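Local atomic coordinates of pesticidal crystal protein Cry2Aa (Bacillus thuringiensis serovar kurstaki, PDB entry 1I5P), a protein that promotes colloidosmotic lysis by binding to midgut epithelial cells of dipteran and lepidopteran larvae. Residues Glu96-Leu101 with Glu243-Met248. Numbering follows the deposited sequence.
Sequences ETEQFL and EFRTYM
F100 and Y247 come from facing helices and overlap side by side, each pointing toward the other's backbone, in an offset stack with ring centroids 4.2 Å apart and planes only 10° from parallel. CG of F100 lies anti to the backbone N (chi1 -179°), and Y247 takes the same setting, which extends each ring toward the other helix. Long, flat residues suit this place, because the axes of 96-101 and 243-248 come no closer than 11.8 Å and the rings fill the interval. The overlap includes the stems: CE2 of F100 lies 3.5 Å from CB of Y247, while CB of F100 makes a CH-pi contact over the tyrosine face.

Apolar packing flanks the stack. CD2 of L101 meets the edge of the F244 ring, 3.7 Å from CE1, and its other methyl, CD1, meets CE of M248 tip to tip at 4.1 Å. Branched leucine can thus serve two partners.

The polar element is the phenol, whose OH lies 2.8 Å from OG1 of T97 in a hydrogen bond at the edge of the tyrosine ring. OG1 also makes a hydrogen bond to the backbone O of I93, one turn back; threonine suits the spot because its hydroxyl, held beside its own helix, can pair with both carbonyl and phenol.

Segments 96-101 and 243-248 run nearly antiparallel (166°), where helix 88-101 meets helix 238-259 in the N-terminal helical bundle. Helix 202-232 touches F244 and M248, and helix 170-193 packs on T97 and F244.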
loop_
_atom_site.group_PDB
_atom_site.type_symbol
_atom_site.label_atom_id
_atom_site.label_comp_id
_atom_site.label_asym_id
_atom_site.label_seq_id
_atom_site.Cartn_x
_atom_site.Cartn_y
_atom_site.Cartn_z
ATOM N N GLU A 96 13.707 15.227 7.771
ATOM C CA GLU A 96 12.728 14.490 8.559
ATOM C C GLU A 96 13.105 13.012 8.568
ATOM O O GLU A 96 12.764 12.287 9.496
ATOM C CB GLU A 96 11.317 14.681 8.004
ATOM C CG GLU A 96 10.819 16.115 8.113
ATOM C CD GLU A 96 9.310 16.210 8.214
ATOM O OE1 GLU A 96 8.756 15.750 9.230
ATOM O OE2 GLU A 96 8.678 16.747 7.278
ATOM N N THR A 97 13.804 12.568 7.526
ATOM C CA THR A 97 14.241 11.182 7.458
ATOM C C THR A 97 15.354 11.008 8.490
ATOM O O THR A 97 15.434 9.983 9.168
ATOM C CB THR A 97 14.782 10.830 6.058
ATOM O OG1 THR A 97 13.743 11.014 5.088
ATOM C CG2 THR A 97 15.259 9.382 6.012
ATOM N N GLU A 98 16.211 12.022 8.605
ATOM C CA GLU A 98 17.302 11.988 9.574
ATOM C C GLU A 98 16.717 11.897 10.973
ATOM O O GLU A 98 17.201 11.139 11.811
ATOM C CB GLU A 98 18.169 13.251 9.473
ATOM C CG GLU A 98 19.170 13.235 8.331
ATOM C CD GLU A 98 20.126 14.424 8.347
ATOM O OE1 GLU A 98 21.188 14.332 7.698
ATOM O OE2 GLU A 98 19.825 15.451 8.996
ATOM N N GLN A 99 15.671 12.675 11.222
ATOM C CA GLN A 99 15.042 12.665 12.529
ATOM C C GLN A 99 14.353 11.332 12.802
ATOM O O GLN A 99 14.432 10.801 13.909
ATOM C CB GLN A 99 14.037 13.816 12.644
ATOM C CG GLN A 99 13.456 13.999 14.047
ATOM C CD GLN A 99 12.879 15.389 14.255
ATOM O OE1 GLN A 99 12.946 16.237 13.367
ATOM N NE2 GLN A 99 12.313 15.630 15.435
ATOM N N PHE A 100 13.686 10.787 11.787
ATOM C CA PHE A 100 12.983 9.516 11.929
ATOM C C PHE A 100 13.927 8.350 12.210
ATOM O O PHE A 100 13.674 7.546 13.103
ATOM C CB PHE A 100 12.172 9.198 10.667
ATOM C CG PHE A 100 11.391 7.908 10.759
ATOM C CD1 PHE A 100 10.259 7.823 11.564
ATOM C CD2 PHE A 100 11.804 6.773 10.066
ATOM C CE1 PHE A 100 9.546 6.630 11.678
ATOM C CE2 PHE A 100 11.100 5.570 10.173
ATOM C CZ PHE A 100 9.966 5.501 10.983
ATOM N N LEU A 101 15.010 8.259 11.449
ATOM C CA LEU A 101 15.958 7.163 11.619
ATOM C C LEU A 101 17.011 7.412 12.693
ATOM O O LEU A 101 17.700 6.486 13.123
ATOM C CB LEU A 101 16.663 6.879 10.290
ATOM C CG LEU A 101 15.765 6.472 9.122
ATOM C CD1 LEU A 101 16.616 6.333 7.862
ATOM C CD2 LEU A 101 15.057 5.160 9.440
ATOM N N GLU A 243 5.996 1.332 11.796
ATOM C CA GLU A 243 6.248 2.704 11.359
ATOM C C GLU A 243 7.465 2.779 10.447
ATOM O O GLU A 243 7.509 3.591 9.521
ATOM C CB GLU A 243 6.461 3.628 12.558
ATOM C CG GLU A 243 5.258 3.777 13.465
ATOM C CD GLU A 243 5.087 5.198 13.966
ATOM O OE1 GLU A 243 6.103 5.840 14.304
ATOM O OE2 GLU A 243 3.936 5.674 14.024
ATOM N N PHE A 244 8.462 1.945 10.717
ATOM C CA PHE A 244 9.645 1.932 9.881
ATOM C C PHE A 244 9.197 1.557 8.473
ATOM O O PHE A 244 9.630 2.155 7.492
ATOM C CB PHE A 244 10.657 0.900 10.384
ATOM C CG PHE A 244 11.886 0.783 9.521
ATOM C CD1 PHE A 244 12.884 1.750 9.568
ATOM C CD2 PHE A 244 12.036 -0.286 8.642
ATOM C CE1 PHE A 244 14.014 1.656 8.760
ATOM C CE2 PHE A 244 13.164 -0.393 7.825
ATOM C CZ PHE A 244 14.155 0.583 7.883
ATOM N N ARG A 245 8.323 0.555 8.384
ATOM C CA ARG A 245 7.814 0.093 7.096
ATOM C C ARG A 245 6.955 1.162 6.434
ATOM O O ARG A 245 7.109 1.452 5.249
ATOM C CB ARG A 245 6.983 -1.186 7.267
ATOM C CG ARG A 245 6.271 -1.635 5.991
ATOM C CD ARG A 245 5.509 -2.932 6.204
ATOM N NE ARG A 245 4.765 -3.325 5.011
ATOM C CZ ARG A 245 3.705 -2.675 4.537
ATOM N NH1 ARG A 245 3.247 -1.594 5.154
ATOM N NH2 ARG A 245 3.107 -3.105 3.436
ATOM N N THR A 246 6.047 1.740 7.212
ATOM C CA THR A 246 5.166 2.777 6.703
ATOM C C THR A 246 5.967 3.934 6.138
ATOM O O THR A 246 5.709 4.392 5.022
ATOM C CB THR A 246 4.236 3.303 7.806
ATOM O OG1 THR A 246 3.269 2.293 8.122
ATOM C CG2 THR A 246 3.526 4.571 7.361
ATOM N N TYR A 247 6.946 4.395 6.910
ATOM C CA TYR A 247 7.782 5.503 6.486
ATOM C C TYR A 247 8.418 5.213 5.125
ATOM O O TYR A 247 8.347 6.034 4.211
ATOM C CB TYR A 247 8.880 5.780 7.520
ATOM C CG TYR A 247 9.576 7.100 7.286
ATOM C CD1 TYR A 247 9.187 8.253 7.976
ATOM C CD2 TYR A 247 10.573 7.216 6.318
ATOM C CE1 TYR A 247 9.775 9.491 7.700
ATOM C CE2 TYR A 247 11.163 8.445 6.034
ATOM C CZ TYR A 247 10.758 9.575 6.725
ATOM O OH TYR A 247 11.320 10.796 6.409
ATOM N N MET A 248 9.034 4.042 4.987
ATOM C CA MET A 248 9.679 3.662 3.729
ATOM C C MET A 248 8.694 3.358 2.600
ATOM O O MET A 248 8.981 3.611 1.428
ATOM C CB MET A 248 10.603 2.462 3.953
ATOM C CG MET A 248 11.847 2.783 4.789
ATOM S SD MET A 248 12.886 4.065 4.031
ATOM C CE MET A 248 13.690 4.795 5.486
#